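Local atomic coordinates of cryptochrome DASH, chloroplastic/mitochondrial (PDB entry 2J4D), a protein that binds FAD and a methenyltetrahydrofolate antenna, binds DNA without sequence specificity, and repairs cyclobutane pyrimidine dimers in single-stranded DNA. Residues L190-T195 with V438-R443; D181-D186 with T195-S200; V402-L407 with D445-I450. One frame throughout, in Å; residues are numbered along the deposited sequence.

Overall arrangement
None of the three contacts is fully in the core: contact 2 lies at the surface, while contacts 1 and 3 are partly buried. Contacts 1 and 2 both use helix 194-204 and touch each other, Leu190 and Pro191 packing on Phe185 and Phe197; their centres are about 13 Å apart. Contacts 1 and 3 draw on the same long loop between helices 425-436 and 450-457, residues 438-443 and 445-450 following one another closely in sequence. The chemistry shifts accordingly. Contact 2 is almost wholly apolar, contact 1 is joined largely through waters between polar groups, and contact 3 has a direct tyrosine-carboxylate hydrogen bond and an arginine with a backbone carbonyl oxygen over its face.

Contact 1 of 3, residues L190-T195 with V438-R443; sequences LPDVYT and VGNDPR
Asp192 OD1 is gripped twice: Lys338 NZ makes a salt bridge with it, and a water donates to it at 2.8 Å (water 1 O to Asp192 OD1) while also donating to Asn440 OD1. A second water bonds Asp192 OD2 and reaches Asn440 OD1 only weakly. The two side chains lie side by side and point the same way, their planes 42° apart, with Asp192 CG 3.7 Å from Asn440 CB. Asp192, Lys338, Phe188 and Asp189 all line a folate pocket seen in the crystal, so this end of the contact borders a ligand site. In fold terms, the loop entering helix 194-204 meets the loop after helix 425-436 of the FAD-binding region. Asp441 holds the other end. With CG anti to the backbone N (chi1 -171°), its OD2 reaches a water at 2.5 Å (Asp441 OD2 to water 3 O), which accepts from Tyr194 N just past the N-cap Val193. Asp441 OD1 turns back to Arg443 N in an Asx turn, 3.2 Å, and pairs with Arg443 NE by charge alone, lying well off the guanidinium plane. The poorly ordered guanidinium presents its edge to Val193 CG2, 3.7 Å from Arg443 NH2, while Val193 CG1 sits 3.8 Å from Asp441 OD2.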
loop_
_atom_site.group_PDB
_atom_site.type_symbol
_atom_site.label_atom_id
_atom_site.label_comp_id
_atom_site.label_asym_id
_atom_site.label_seq_id
_atom_site.Cartn_x
_atom_site.Cartn_y
_atom_site.Cartn_z
ATOM N N LEU A 190 13.554 8.389 16.482
ATOM C CA LEU A 190 13.498 7.046 15.917
ATOM C C LEU A 190 14.922 6.682 15.496
ATOM O O LEU A 190 15.636 7.515 14.939
ATOM C CB LEU A 190 12.596 7.033 14.679
ATOM C CG LEU A 190 12.167 5.667 14.147
ATOM C CD1 LEU A 190 11.059 5.135 15.032
ATOM C CD2 LEU A 190 11.682 5.788 12.698
ATOM N N PRO A 191 15.362 5.442 15.769
ATOM C CA PRO A 191 16.720 5.042 15.377
ATOM C C PRO A 191 16.875 5.111 13.857
ATOM O O PRO A 191 15.949 4.763 13.125
ATOM C CB PRO A 191 16.818 3.606 15.895
ATOM C CG PRO A 191 15.940 3.639 17.118
ATOM C CD PRO A 191 14.740 4.422 16.632
ATOM N N ASP A 192 18.031 5.569 13.376
ATOM C CA ASP A 192 18.254 5.647 11.932
ATOM C C ASP A 192 18.676 4.306 11.344
ATOM O O ASP A 192 18.888 4.183 10.139
ATOM C CB ASP A 192 19.300 6.716 11.591
ATOM C CG ASP A 192 18.722 8.126 11.630
ATOM O OD1 ASP A 192 17.500 8.269 11.406
ATOM O OD2 ASP A 192 19.482 9.090 11.867
ATOM N N VAL A 193 18.807 3.305 12.206
ATOM C CA VAL A 193 19.176 1.959 11.778
ATOM C C VAL A 193 18.002 1.030 12.079
ATOM O O VAL A 193 17.578 0.903 13.225
ATOM C CB VAL A 193 20.420 1.462 12.530
ATOM C CG1 VAL A 193 20.713 0.010 12.157
ATOM C CG2 VAL A 193 21.611 2.351 12.182
ATOM N N TYR A 194 17.474 0.387 11.045
ATOM C CA TYR A 194 16.332 -0.508 11.214
ATOM C C TYR A 194 16.516 -1.568 12.288
ATOM O O TYR A 194 15.618 -1.807 13.095
ATOM C CB TYR A 194 16.007 -1.213 9.900
ATOM C CG TYR A 194 14.979 -2.318 10.058
ATOM C CD1 TYR A 194 13.612 -2.033 10.122
ATOM C CD2 TYR A 194 15.379 -3.651 10.159
ATOM C CE1 TYR A 194 12.671 -3.058 10.279
ATOM C CE2 TYR A 194 14.452 -4.675 10.320
ATOM C CZ TYR A 194 13.105 -4.371 10.377
ATOM O OH TYR A 194 12.206 -5.392 10.531
ATOM N N THR A 195 17.675 -2.220 12.282
ATOM C CA THR A 195 17.942 -3.275 13.246
ATOM C C THR A 195 17.739 -2.797 14.672
ATOM O O THR A 195 17.190 -3.519 15.506
ATOM C CB THR A 195 19.370 -3.815 13.096
ATOM O OG1 THR A 195 19.525 -4.361 11.781
ATOM C CG2 THR A 195 19.634 -4.905 14.120
ATOM N N VAL A 438 20.673 7.605 -0.162
ATOM C CA VAL A 438 20.492 8.919 0.447
ATOM C C VAL A 438 19.697 8.869 1.757
ATOM O O VAL A 438 19.259 9.904 2.275
ATOM C CB VAL A 438 19.808 9.901 -0.535
ATOM C CG1 VAL A 438 20.664 10.055 -1.786
ATOM C CG2 VAL A 438 18.413 9.404 -0.902
ATOM N N GLY A 439 19.506 7.658 2.274
ATOM C CA GLY A 439 18.804 7.470 3.532
ATOM C C GLY A 439 19.849 7.581 4.626
ATOM O O GLY A 439 21.023 7.779 4.317
ATOM N N ASN A 440 19.460 7.447 5.888
ATOM C CA ASN A 440 20.451 7.576 6.949
ATOM C C ASN A 440 21.060 6.305 7.497
ATOM O O ASN A 440 21.505 6.266 8.646
ATOM C CB ASN A 440 19.893 8.434 8.082
ATOM C CG ASN A 440 20.023 9.922 7.795
ATOM O OD1 ASN A 440 19.156 10.710 8.164
ATOM N ND2 ASN A 440 21.112 10.310 7.139
ATOM N N ASP A 441 21.059 5.244 6.700
ATOM C CA ASP A 441 21.719 4.033 7.142
ATOM C C ASP A 441 22.684 3.677 6.029
ATOM O O ASP A 441 22.347 2.964 5.086
ATOM C CB ASP A 441 20.783 2.862 7.368
ATOM C CG ASP A 441 21.504 1.689 8.029
ATOM O OD1 ASP A 441 22.736 1.799 8.204
ATOM O OD2 ASP A 441 20.872 0.681 8.375
ATOM N N PRO A 442 23.913 4.198 6.121
ATOM C CA PRO A 442 24.974 3.968 5.146
ATOM C C PRO A 442 25.315 2.489 4.994
ATOM O O PRO A 442 25.865 2.086 3.971
ATOM C CB PRO A 442 26.130 4.792 5.702
ATOM C CG PRO A 442 25.407 5.963 6.348
ATOM C CD PRO A 442 24.327 5.211 7.105
ATOM N N ARG A 443 24.990 1.690 6.001
ATOM C CA ARG A 443 25.292 0.272 5.894
ATOM C C ARG A 443 24.345 -0.410 4.908
ATOM O O ARG A 443 24.448 -1.619 4.670
ATOM C CB ARG A 443 25.193 -0.400 7.262
ATOM C CG ARG A 443 26.035 0.287 8.313
ATOM C CD ARG A 443 25.447 0.106 9.713
ATOM N NE ARG A 443 24.856 1.330 10.267
ATOM C CZ ARG A 443 25.383 2.548 10.153
ATOM N NH1 ARG A 443 26.517 2.735 9.487
ATOM N NH2 ARG A 443 24.802 3.576 10.759
HETATM O O HOH W 1 16.694 9.299 8.904
HETATM O O HOH W 2 18.638 11.618 11.400
HETATM O O HOH W 3 18.406 0.761 8.390
#

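Contact 2 of 3, residues D181-D186 with T195-S200; sequences DDLPFD and TQFRKS
Phe197 reaches out from helix 194-204 to meet Leu183 and Phe185, in the loop that leaves strand 168-172, the last strand of the parallel alpha/beta sheet of the photolyase N-terminal region. This loop doubles back on the helix it leads into, and the two are held by apolar contact. CG of Phe197 stands opposite the backbone N (chi1 164°), which carries the ring off the helix and brings its CD1 to 3.8 Å from Phe185 CZ. The two side chains cross at about a right angle, and it is the edge of the Phe185 ring, close to its plane, that receives Phe197 CD1. Leu183 adds a looser touch, its CD2 lying 4.3 Å from Phe197 CE1. Helix 317-339 covers Phe197 as well, through Ile327, Tyr331 and Phe334.

One turn further along, Ser200 offers its CB to the same aromatic side chain, 3.8 Å from Phe185 CE2, and to Pro184 CG at 4.1 Å. Pro184 CG in turn lies 3.5 Å above one face of the Phe185 ring, toward its rim. Phe185 thus fills the space between its own loop and the helix, with Leu190 and Pro191 also against it, and its chi1 of 31° departs from a staggered value. With an alanine in place of Phe185, a gap is likely to open beside Phe197 CD1 and Ser200 CB, and Pro184 CG would probably lose the ring it covers. Ser200 OG bonds Gln196 O at 2.8 Å, on the opposite face of that carbonyl from Ser200 N.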
loop_
_atom_site.group_PDB
_atom_site.type_symbol
_atom_site.label_atom_id
_atom_site.label_comp_id
_atom_site.label_asym_id
_atom_site.label_seq_id
_atom_site.Cartn_x
_atom_site.Cartn_y
_atom_site.Cartn_z
ATOM N N ASP A 181 1.944 5.420 20.037
ATOM C CA ASP A 181 1.927 5.766 21.456
ATOM C C ASP A 181 2.619 4.749 22.362
ATOM O O ASP A 181 2.959 5.072 23.506
ATOM C CB ASP A 181 0.488 5.944 21.947
ATOM C CG ASP A 181 -0.217 7.101 21.281
ATOM O OD1 ASP A 181 0.475 7.980 20.741
ATOM O OD2 ASP A 181 -1.463 7.135 21.310
ATOM N N ASP A 182 2.828 3.531 21.857
ATOM C CA ASP A 182 3.456 2.471 22.647
ATOM C C ASP A 182 4.957 2.331 22.436
ATOM O O ASP A 182 5.597 1.534 23.123
ATOM C CB ASP A 182 2.822 1.103 22.344
ATOM C CG ASP A 182 1.339 1.044 22.650
ATOM O OD1 ASP A 182 0.862 1.808 23.512
ATOM O OD2 ASP A 182 0.646 0.206 22.033
ATOM N N LEU A 183 5.512 3.071 21.478
ATOM C CA LEU A 183 6.941 3.001 21.172
ATOM C C LEU A 183 7.841 3.396 22.337
ATOM O O LEU A 183 7.450 4.178 23.200
ATOM C CB LEU A 183 7.270 3.892 19.975
ATOM C CG LEU A 183 6.647 3.490 18.636
ATOM C CD1 LEU A 183 7.025 4.518 17.580
ATOM C CD2 LEU A 183 7.145 2.112 18.230
ATOM N N PRO A 184 9.065 2.846 22.376
ATOM C CA PRO A 184 10.014 3.160 23.448
ATOM C C PRO A 184 10.774 4.456 23.181
ATOM O O PRO A 184 11.823 4.698 23.764
ATOM C CB PRO A 184 10.930 1.941 23.464
ATOM C CG PRO A 184 10.976 1.547 22.019
ATOM C CD PRO A 184 9.532 1.699 21.573
ATOM N N PHE A 185 10.244 5.277 22.278
ATOM C CA PHE A 185 10.850 6.562 21.937
ATOM C C PHE A 185 9.878 7.404 21.116
ATOM O O PHE A 185 8.978 6.864 20.475
ATOM C CB PHE A 185 12.168 6.370 21.152
ATOM C CG PHE A 185 12.207 5.125 20.284
ATOM C CD1 PHE A 185 11.251 4.910 19.293
ATOM C CD2 PHE A 185 13.190 4.158 20.483
ATOM C CE1 PHE A 185 11.271 3.747 18.516
ATOM C CE2 PHE A 185 13.221 2.990 19.713
ATOM C CZ PHE A 185 12.259 2.782 18.727
ATOM N N ASP A 186 10.020 8.727 21.171
ATOM C CA ASP A 186 9.159 9.578 20.356
ATOM C C ASP A 186 9.751 9.399 18.963
ATOM O O ASP A 186 10.951 9.151 18.845
ATOM C CB ASP A 186 9.263 11.050 20.760
ATOM C CG ASP A 186 8.358 11.945 19.917
ATOM O OD1 ASP A 186 7.135 11.963 20.171
ATOM O OD2 ASP A 186 8.862 12.611 18.985
ATOM N N THR A 195 17.675 -2.220 12.282
ATOM C CA THR A 195 17.942 -3.275 13.246
ATOM C C THR A 195 17.739 -2.797 14.672
ATOM O O THR A 195 17.190 -3.519 15.506
ATOM C CB THR A 195 19.370 -3.815 13.096
ATOM O OG1 THR A 195 19.525 -4.361 11.781
ATOM C CG2 THR A 195 19.634 -4.905 14.120
ATOM N N GLN A 196 18.180 -1.578 14.953
ATOM C CA GLN A 196 18.020 -1.033 16.291
ATOM C C GLN A 196 16.560 -0.753 16.614
ATOM O O GLN A 196 16.110 -1.002 17.732
ATOM C CB GLN A 196 18.863 0.225 16.446
ATOM C CG GLN A 196 20.348 -0.095 16.418
ATOM C CD GLN A 196 20.704 -1.251 17.350
ATOM O OE1 GLN A 196 21.200 -2.297 16.910
ATOM N NE2 GLN A 196 20.443 -1.069 18.643
ATOM N N PHE A 197 15.821 -0.237 15.634
ATOM C CA PHE A 197 14.398 0.036 15.818
ATOM C C PHE A 197 13.693 -1.287 16.102
ATOM O O PHE A 197 12.927 -1.413 17.054
ATOM C CB PHE A 197 13.808 0.656 14.547
ATOM C CG PHE A 197 12.309 0.629 14.503
ATOM C CD1 PHE A 197 11.559 1.523 15.261
ATOM C CD2 PHE A 197 11.640 -0.294 13.696
ATOM C CE1 PHE A 197 10.163 1.501 15.215
ATOM C CE2 PHE A 197 10.244 -0.324 13.645
ATOM C CZ PHE A 197 9.506 0.575 14.404
ATOM N N ARG A 198 13.967 -2.282 15.270
ATOM C CA ARG A 198 13.337 -3.584 15.439
ATOM C C ARG A 198 13.639 -4.224 16.788
ATOM O O ARG A 198 12.726 -4.665 17.497
ATOM C CB ARG A 198 13.766 -4.537 14.322
ATOM C CG ARG A 198 13.150 -5.927 14.446
ATOM C CD ARG A 198 13.636 -6.850 13.341
ATOM N NE ARG A 198 15.071 -7.101 13.432
ATOM C CZ ARG A 198 15.646 -7.798 14.407
ATOM N NH1 ARG A 198 14.909 -8.320 15.378
ATOM N NH2 ARG A 198 16.961 -7.966 14.411
ATOM N N LYS A 199 14.918 -4.286 17.146
ATOM C CA LYS A 199 15.283 -4.896 18.420
ATOM C C LYS A 199 14.577 -4.207 19.577
ATOM O O LYS A 199 14.139 -4.867 20.520
ATOM C CB LYS A 199 16.799 -4.843 18.639
ATOM C CG LYS A 199 17.597 -5.704 17.679
ATOM C CD LYS A 199 19.049 -5.821 18.129
ATOM C CE LYS A 199 19.904 -6.531 17.085
ATOM N NZ LYS A 199 19.397 -7.890 16.738
ATOM N N SER A 200 14.446 -2.884 19.493
ATOM C CA SER A 200 13.798 -2.119 20.555
ATOM C C SER A 200 12.311 -2.378 20.708
ATOM O O SER A 200 11.837 -2.620 21.818
ATOM C CB SER A 200 14.018 -0.618 20.354
ATOM O OG SER A 200 15.396 -0.319 20.377
#

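Contact 3 of 3, residues V402-L407 with D445-I450; sequences VRDMGL and DRYFSI
Arg403 stretches out from helix 391-404 past Tyr447, the two side chains sliding by each other in opposite directions. Its chain is extended from CG to NE, and CD comes up to the edge of the tyrosine ring, 3.6 Å from Tyr447 CD1, with the guanidinium and ring planes 84° apart. The carbonyl oxygen of Arg446 then sits over one face of the guanidinium, 3.0 Å above its plane and over its centre. That meeting is face-on, so no N-H points at Arg446 O; Arg403 NH1 gives its bond to Gly435 O instead. Next along, Asp404 is gripped at both oxygens. Tyr447 OH donates to the syn lone pair of Asp404 OD1 at 2.6 Å, with OD1 in the plane of the ring, and Lys495 N bonds the same oxygen. Asp404 OD2 accepts a hydrogen bond from water 4, 2.6 Å from its O; the water also donates to Phe448 O and rests over a face of the Tyr447 ring. Ile450 CD1 lies 4.0 Å from Asp404 OD2. The contact pins the loop before helix 450-457 to helix 391-404, within the helical FAD-binding domain of class-1 photolyases.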
loop_
_atom_site.group_PDB
_atom_site.type_symbol
_atom_site.label_atom_id
_atom_site.label_comp_id
_atom_site.label_asym_id
_atom_site.label_seq_id
_atom_site.Cartn_x
_atom_site.Cartn_y
_atom_site.Cartn_z
ATOM N N VAL A 402 19.588 4.287 -10.665
ATOM C CA VAL A 402 20.474 5.191 -9.956
ATOM C C VAL A 402 21.959 5.024 -10.263
ATOM O O VAL A 402 22.653 5.998 -10.546
ATOM C CB VAL A 402 20.296 5.049 -8.422
ATOM C CG1 VAL A 402 21.366 5.856 -7.689
ATOM C CG2 VAL A 402 18.904 5.514 -8.012
ATOM N N ARG A 403 22.438 3.788 -10.207
ATOM C CA ARG A 403 23.857 3.523 -10.403
ATOM C C ARG A 403 24.340 3.225 -11.816
ATOM O O ARG A 403 25.400 3.695 -12.215
ATOM C CB ARG A 403 24.282 2.405 -9.450
ATOM C CG ARG A 403 23.966 2.748 -7.997
ATOM C CD ARG A 403 24.646 1.826 -7.002
ATOM N NE ARG A 403 24.536 2.361 -5.646
ATOM C CZ ARG A 403 23.396 2.427 -4.967
ATOM N NH1 ARG A 403 22.281 1.979 -5.524
ATOM N NH2 ARG A 403 23.363 2.956 -3.750
ATOM N N ASP A 404 23.577 2.449 -12.570
ATOM C CA ASP A 404 23.978 2.127 -13.930
ATOM C C ASP A 404 23.590 3.230 -14.903
ATOM O O ASP A 404 24.360 3.566 -15.801
ATOM C CB ASP A 404 23.366 0.796 -14.350
ATOM C CG ASP A 404 23.928 -0.366 -13.555
ATOM O OD1 ASP A 404 25.148 -0.627 -13.672
ATOM O OD2 ASP A 404 23.159 -1.007 -12.806
ATOM N N MET A 405 22.405 3.808 -14.713
ATOM C CA MET A 405 21.937 4.875 -15.589
ATOM C C MET A 405 22.301 6.265 -15.084
ATOM O O MET A 405 22.301 7.225 -15.855
ATOM C CB MET A 405 20.424 4.783 -15.783
ATOM C CG MET A 405 19.982 3.500 -16.444
ATOM S SD MET A 405 18.229 3.513 -16.790
ATOM C CE MET A 405 18.214 4.131 -18.436
ATOM N N GLY A 406 22.606 6.372 -13.792
ATOM C CA GLY A 406 22.970 7.656 -13.214
ATOM C C GLY A 406 21.850 8.686 -13.167
ATOM O O GLY A 406 22.106 9.892 -13.144
ATOM N N LEU A 407 20.604 8.225 -13.126
ATOM C CA LEU A 407 19.466 9.146 -13.101
ATOM C C LEU A 407 19.003 9.613 -11.728
ATOM O O LEU A 407 19.188 8.929 -10.724
ATOM C CB LEU A 407 18.269 8.523 -13.828
ATOM C CG LEU A 407 18.441 8.256 -15.325
ATOM C CD1 LEU A 407 17.211 7.548 -15.869
ATOM C CD2 LEU A 407 18.670 9.572 -16.054
ATOM N N ASP A 445 23.808 1.038 1.747
ATOM C CA ASP A 445 24.222 1.540 0.430
ATOM C C ASP A 445 24.841 0.440 -0.418
ATOM O O ASP A 445 26.004 0.084 -0.210
ATOM C CB ASP A 445 25.283 2.628 0.573
ATOM C CG ASP A 445 24.748 3.890 1.195
ATOM O OD1 ASP A 445 23.599 3.873 1.686
ATOM O OD2 ASP A 445 25.487 4.902 1.196
ATOM N N ARG A 446 24.110 -0.075 -1.397
ATOM C CA ARG A 446 24.699 -1.125 -2.207
ATOM C C ARG A 446 24.386 -1.122 -3.687
ATOM O O ARG A 446 23.395 -0.548 -4.138
ATOM C CB ARG A 446 24.342 -2.492 -1.624
ATOM C CG ARG A 446 22.871 -2.711 -1.422
ATOM C CD ARG A 446 22.613 -4.146 -1.011
ATOM N NE ARG A 446 23.316 -5.065 -1.902
ATOM C CZ ARG A 446 23.120 -6.378 -1.942
ATOM N NH1 ARG A 446 22.230 -6.945 -1.138
ATOM N NH2 ARG A 446 23.815 -7.125 -2.791
ATOM N N TYR A 447 25.274 -1.756 -4.441
ATOM C CA TYR A 447 25.125 -1.867 -5.879
ATOM C C TYR A 447 24.686 -3.295 -6.187
ATOM O O TYR A 447 25.303 -4.254 -5.716
ATOM C CB TYR A 447 26.457 -1.591 -6.575
ATOM C CG TYR A 447 26.401 -1.828 -8.066
ATOM C CD1 TYR A 447 26.035 -0.807 -8.941
ATOM C CD2 TYR A 447 26.657 -3.093 -8.598
ATOM C CE1 TYR A 447 25.925 -1.038 -10.308
ATOM C CE2 TYR A 447 26.547 -3.336 -9.963
ATOM C CZ TYR A 447 26.181 -2.306 -10.812
ATOM O OH TYR A 447 26.081 -2.540 -12.167
ATOM N N PHE A 448 23.621 -3.441 -6.965
ATOM C CA PHE A 448 23.154 -4.768 -7.335
ATOM C C PHE A 448 23.712 -5.145 -8.707
ATOM O O PHE A 448 23.454 -4.471 -9.705
ATOM C CB PHE A 448 21.627 -4.822 -7.365
ATOM C CG PHE A 448 20.991 -4.760 -6.005
ATOM C CD1 PHE A 448 21.069 -3.602 -5.235
ATOM C CD2 PHE A 448 20.319 -5.860 -5.487
ATOM C CE1 PHE A 448 20.484 -3.546 -3.968
ATOM C CE2 PHE A 448 19.732 -5.812 -4.222
ATOM C CZ PHE A 448 19.816 -4.653 -3.464
ATOM N N SER A 449 24.495 -6.216 -8.742
ATOM C CA SER A 449 25.078 -6.700 -9.985
ATOM C C SER A 449 23.996 -7.436 -10.758
ATOM O O SER A 449 23.495 -8.459 -10.302
ATOM C CB SER A 449 26.232 -7.658 -9.683
ATOM O OG SER A 449 26.650 -8.330 -10.860
ATOM N N ILE A 450 23.631 -6.918 -11.924
ATOM C CA ILE A 450 22.594 -7.552 -12.728
ATOM C C ILE A 450 22.898 -9.012 -13.045
ATOM O O ILE A 450 22.025 -9.871 -12.920
ATOM C CB ILE A 450 22.340 -6.761 -14.040
ATOM C CG1 ILE A 450 21.335 -5.636 -13.779
ATOM C CG2 ILE A 450 21.789 -7.681 -15.123
ATOM C CD1 ILE A 450 21.706 -4.708 -12.640
HETATM O O HOH W 4 22.493 -1.949 -10.476
#